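Local coordinates for interleukin-2 receptor subunit beta (Mus musculus, PDB 6DG5), which serves as the signal-transducing beta subunit of the interleukin-2 receptor, binding the cytokine and probably taking part in interleukin-15 signalling as well, at residues B[102-114]-B[125-137]. Sequence-based numbering, arbitrary orientation.
Sequences FDNLRLVAPHSLQ and ISWKVSQVSHYIE. With FUC (alpha-L-fucopyranose), chain E.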
# COMPACT_ATOMS: atom_id res chain seq x y z
N PHE B 102 15.02 2.33 4.07
CA PHE B 102 13.77 2.81 3.49
C PHE B 102 13.59 4.32 3.62
O PHE B 102 12.56 4.84 3.20
CB PHE B 102 12.59 2.08 4.13
CG PHE B 102 12.33 0.73 3.53
CD1 PHE B 102 13.08 -0.37 3.91
CD2 PHE B 102 11.34 0.56 2.58
CE1 PHE B 102 12.85 -1.61 3.36
CE2 PHE B 102 11.11 -0.68 2.02
CZ PHE B 102 11.86 -1.77 2.41
N ASP B 103 14.57 5.02 4.19
CA ASP B 103 14.63 6.47 4.12
C ASP B 103 15.54 6.96 3.01
O ASP B 103 15.62 8.17 2.78
CB ASP B 103 15.10 7.05 5.47
CG ASP B 103 14.14 6.73 6.60
OD1 ASP B 103 12.92 6.62 6.35
OD2 ASP B 103 14.61 6.57 7.75
N ASN B 104 16.22 6.05 2.31
CA ASN B 104 17.12 6.38 1.20
C ASN B 104 16.77 5.47 0.02
O ASN B 104 17.58 4.63 -0.40
CB ASN B 104 18.58 6.23 1.62
CG ASN B 104 19.03 7.31 2.58
OD1 ASN B 104 18.54 7.41 3.70
ND2 ASN B 104 19.98 8.14 2.13
N LEU B 105 15.57 5.65 -0.53
CA LEU B 105 15.07 4.80 -1.60
C LEU B 105 15.28 5.46 -2.95
O LEU B 105 14.93 6.63 -3.14
CB LEU B 105 13.58 4.49 -1.39
CG LEU B 105 13.23 3.46 -0.33
CD1 LEU B 105 11.72 3.31 -0.22
CD2 LEU B 105 13.87 2.12 -0.65
N ARG B 106 15.85 4.71 -3.89
CA ARG B 106 16.00 5.16 -5.28
C ARG B 106 15.75 3.94 -6.16
O ARG B 106 16.65 3.14 -6.40
CB ARG B 106 17.37 5.76 -5.53
CG ARG B 106 17.37 6.82 -6.62
CD ARG B 106 18.32 6.48 -7.76
NE ARG B 106 19.58 7.22 -7.68
CZ ARG B 106 20.75 6.67 -7.39
NH1 ARG B 106 21.85 7.42 -7.35
NH2 ARG B 106 20.84 5.37 -7.15
N LEU B 107 14.51 3.81 -6.65
CA LEU B 107 14.08 2.61 -7.35
C LEU B 107 14.79 2.49 -8.70
O LEU B 107 15.44 3.41 -9.19
CB LEU B 107 12.57 2.63 -7.54
CG LEU B 107 11.73 2.36 -6.29
CD1 LEU B 107 10.35 3.00 -6.40
CD2 LEU B 107 11.60 0.86 -6.09
N VAL B 108 14.64 1.31 -9.30
CA VAL B 108 15.20 1.03 -10.62
C VAL B 108 14.35 1.72 -11.68
O VAL B 108 13.12 1.72 -11.60
CB VAL B 108 15.29 -0.49 -10.85
CG1 VAL B 108 15.57 -0.79 -12.31
CG2 VAL B 108 16.37 -1.09 -9.97
N ALA B 109 15.02 2.30 -12.67
CA ALA B 109 14.33 3.07 -13.70
C ALA B 109 13.30 2.20 -14.43
O ALA B 109 13.49 0.99 -14.56
CB ALA B 109 15.34 3.62 -14.70
N PRO B 110 12.20 2.80 -14.89
CA PRO B 110 11.21 2.02 -15.65
C PRO B 110 11.80 1.51 -16.96
O PRO B 110 12.68 2.14 -17.55
CB PRO B 110 10.09 3.03 -15.90
CG PRO B 110 10.28 4.09 -14.86
CD PRO B 110 11.76 4.18 -14.65
N HIS B 111 11.32 0.35 -17.39
CA HIS B 111 11.80 -0.29 -18.60
C HIS B 111 10.61 -0.73 -19.45
O HIS B 111 9.45 -0.47 -19.11
CB HIS B 111 12.70 -1.48 -18.26
CG HIS B 111 12.04 -2.52 -17.41
ND1 HIS B 111 11.28 -3.54 -17.95
CD2 HIS B 111 12.02 -2.69 -16.07
CE1 HIS B 111 10.83 -4.30 -16.97
NE2 HIS B 111 11.26 -3.81 -15.82
N SER B 112 10.92 -1.38 -20.57
CA SER B 112 9.91 -1.93 -21.47
C SER B 112 8.94 -0.85 -21.96
O SER B 112 7.73 -1.08 -22.06
CB SER B 112 9.15 -3.08 -20.82
OG SER B 112 9.98 -4.22 -20.65
N LEU B 113 9.46 0.33 -22.26
CA LEU B 113 8.63 1.38 -22.84
C LEU B 113 8.25 1.01 -24.26
O LEU B 113 9.10 0.59 -25.05
CB LEU B 113 9.37 2.72 -22.81
CG LEU B 113 8.99 3.70 -21.70
CD1 LEU B 113 9.75 3.39 -20.43
CD2 LEU B 113 9.24 5.14 -22.14
N GLN B 114 6.97 1.17 -24.59
CA GLN B 114 6.51 0.88 -25.94
C GLN B 114 5.19 1.59 -26.18
O GLN B 114 4.50 2.00 -25.25
CB GLN B 114 6.36 -0.63 -26.18
CG GLN B 114 5.21 -1.27 -25.42
CD GLN B 114 4.92 -2.67 -25.90
OE1 GLN B 114 5.28 -3.04 -27.02
NE2 GLN B 114 4.27 -3.47 -25.06
N ILE B 125 1.34 5.01 -24.33
CA ILE B 125 2.68 4.49 -24.09
C ILE B 125 2.68 3.74 -22.77
O ILE B 125 2.21 4.27 -21.75
CB ILE B 125 3.73 5.61 -24.08
CG1 ILE B 125 3.84 6.24 -25.47
CG2 ILE B 125 5.08 5.10 -23.60
CD1 ILE B 125 4.21 7.71 -25.45
N SER B 126 3.23 2.52 -22.77
CA SER B 126 3.28 1.67 -21.59
C SER B 126 4.71 1.53 -21.08
O SER B 126 5.67 1.86 -21.77
CB SER B 126 2.69 0.29 -21.89
OG SER B 126 1.34 0.38 -22.30
N TRP B 127 4.83 1.02 -19.85
CA TRP B 127 6.14 0.76 -19.27
C TRP B 127 5.99 -0.19 -18.08
O TRP B 127 5.02 -0.10 -17.33
CB TRP B 127 6.84 2.05 -18.82
CG TRP B 127 6.04 2.89 -17.86
CD1 TRP B 127 5.98 2.74 -16.50
CD2 TRP B 127 5.22 4.01 -18.18
NE1 TRP B 127 5.16 3.70 -15.96
CE2 TRP B 127 4.68 4.50 -16.97
CE3 TRP B 127 4.88 4.65 -19.37
CZ2 TRP B 127 3.82 5.59 -16.92
CZ3 TRP B 127 4.03 5.74 -19.32
CH2 TRP B 127 3.51 6.20 -18.11
N LYS B 128 6.94 -1.10 -17.94
CA LYS B 128 6.99 -2.06 -16.85
C LYS B 128 8.01 -1.64 -15.81
O LYS B 128 8.93 -0.86 -16.09
CB LYS B 128 7.32 -3.46 -17.38
CG LYS B 128 6.29 -4.05 -18.34
CD LYS B 128 6.74 -5.42 -18.85
CE LYS B 128 5.60 -6.17 -19.54
NZ LYS B 128 5.14 -5.49 -20.78
N VAL B 129 7.85 -2.16 -14.60
CA VAL B 129 8.73 -1.83 -13.49
C VAL B 129 9.30 -3.10 -12.88
O VAL B 129 8.70 -4.18 -12.98
CB VAL B 129 8.01 -1.00 -12.41
CG1 VAL B 129 7.67 0.38 -12.94
CG2 VAL B 129 6.76 -1.72 -11.94
N SER B 130 10.47 -2.98 -12.25
CA SER B 130 11.15 -4.10 -11.63
C SER B 130 11.74 -3.68 -10.30
O SER B 130 11.95 -2.49 -10.04
CB SER B 130 12.26 -4.66 -12.54
OG SER B 130 11.73 -5.29 -13.68
N GLN B 131 11.99 -4.67 -9.44
CA GLN B 131 12.66 -4.48 -8.16
C GLN B 131 11.91 -3.49 -7.27
O GLN B 131 12.52 -2.68 -6.55
CB GLN B 131 14.11 -4.03 -8.36
CG GLN B 131 15.07 -5.18 -8.57
CD GLN B 131 16.10 -4.88 -9.64
OE1 GLN B 131 17.22 -4.48 -9.35
NE2 GLN B 131 15.71 -5.09 -10.90
N VAL B 132 10.58 -3.55 -7.30
CA VAL B 132 9.74 -2.72 -6.45
C VAL B 132 9.22 -3.58 -5.31
O VAL B 132 8.58 -4.61 -5.55
CB VAL B 132 8.58 -2.09 -7.24
CG1 VAL B 132 7.75 -1.20 -6.33
CG2 VAL B 132 9.11 -1.30 -8.42
N SER B 133 9.50 -3.17 -4.08
CA SER B 133 9.13 -3.96 -2.92
C SER B 133 7.63 -3.94 -2.70
O SER B 133 6.95 -2.96 -3.00
CB SER B 133 9.84 -3.45 -1.68
OG SER B 133 9.44 -4.17 -0.53
N HIS B 134 7.11 -5.05 -2.18
CA HIS B 134 5.72 -5.08 -1.73
C HIS B 134 5.48 -4.08 -0.61
O HIS B 134 4.35 -3.62 -0.42
CB HIS B 134 5.35 -6.49 -1.27
CG HIS B 134 6.16 -6.98 -0.12
ND1 HIS B 134 7.52 -7.21 -0.21
CD2 HIS B 134 5.82 -7.27 1.16
CE1 HIS B 134 7.97 -7.63 0.96
NE2 HIS B 134 6.96 -7.68 1.81
N TYR B 135 6.54 -3.74 0.14
CA TYR B 135 6.42 -2.74 1.20
C TYR B 135 5.97 -1.39 0.66
O TYR B 135 5.21 -0.67 1.31
CB TYR B 135 7.76 -2.59 1.92
CG TYR B 135 8.17 -3.76 2.78
CD1 TYR B 135 7.24 -4.47 3.53
CD2 TYR B 135 9.50 -4.14 2.87
CE1 TYR B 135 7.62 -5.53 4.33
CE2 TYR B 135 9.89 -5.20 3.66
CZ TYR B 135 8.95 -5.89 4.39
OH TYR B 135 9.34 -6.95 5.18
N ILE B 136 6.43 -1.03 -0.54
CA ILE B 136 6.17 0.28 -1.11
C ILE B 136 5.40 0.22 -2.42
O ILE B 136 5.12 1.27 -3.00
CB ILE B 136 7.49 1.06 -1.33
CG1 ILE B 136 8.39 0.30 -2.30
CG2 ILE B 136 8.20 1.28 -0.00
CD1 ILE B 136 9.47 1.15 -2.92
N GLU B 137 5.05 -0.97 -2.90
CA GLU B 137 4.40 -1.08 -4.20
C GLU B 137 3.10 -0.30 -4.32
O GLU B 137 2.87 0.31 -5.38
CB GLU B 137 4.16 -2.56 -4.54
CG GLU B 137 3.79 -2.78 -6.00
CD GLU B 137 3.13 -4.13 -6.24
OE1 GLU B 137 3.62 -5.14 -5.70
OE2 GLU B 137 2.12 -4.17 -6.96
C1 FUC E . 21.45 1.97 -9.12
C2 FUC E . 20.08 1.99 -8.38
C3 FUC E . 19.12 3.02 -8.98
C4 FUC E . 19.52 3.44 -10.41
C5 FUC E . 20.96 3.98 -10.42
C6 FUC E . 21.63 3.92 -11.79
O2 FUC E . 20.23 2.19 -6.99
O3 FUC E . 17.80 2.48 -9.03
O4 FUC E . 19.37 2.37 -11.33
O5 FUC E . 21.84 3.28 -9.49
O HOH W 1 11.23 -0.33 -11.77
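Antiparallel pairing of His111 with Lys128 and of Gln114 with Ser126 opens the first beta hairpin of the membrane-proximal fibronectin type III domain and passes, toward the hinge with the N-terminal domain, into apolar packing of loops. Each pair is closed by two backbone hydrogen bonds; that from His111 N to Lys128 O is nearly straight (169°). Between them the register slips by one residue, a beta bulge in which Leu113 CA lies 3.2 Å from Ser126 O as a C-H...O contact. The His111 ring stands over the strand pair, its chi1 of 58° placing CG between backbone N and carbonyl carbon; one face covers Lys128 O, while at the edge NE2 hydrogen-bonds Ser130 OG (2.6 Å) and ND1 bonds Ser112 OG, two contacts that fix the ring's rotation. On the loop side of Pro110 the two chain segments draw apart, and a water accepts from Ser130 N and donates to Val108 O (2.8 Å). Farther on, Leu107 CD2 meets Ile136 CD1 tip to tip at 3.8 Å, Ile136 CG2 sits at the edge of the Phe102 ring, and that ring crosses Tyr135 with planes at 70°. Tyr135 OH hydrogen-bonds an acidic side chain of another protein's chain. Strand 167-170 extends the sheet beside 123-128, whereas Leu113 and Trp127 pack on Val183 of strand 178-187 in the facing sheet of the sandwich, and Ile136 on Ala187.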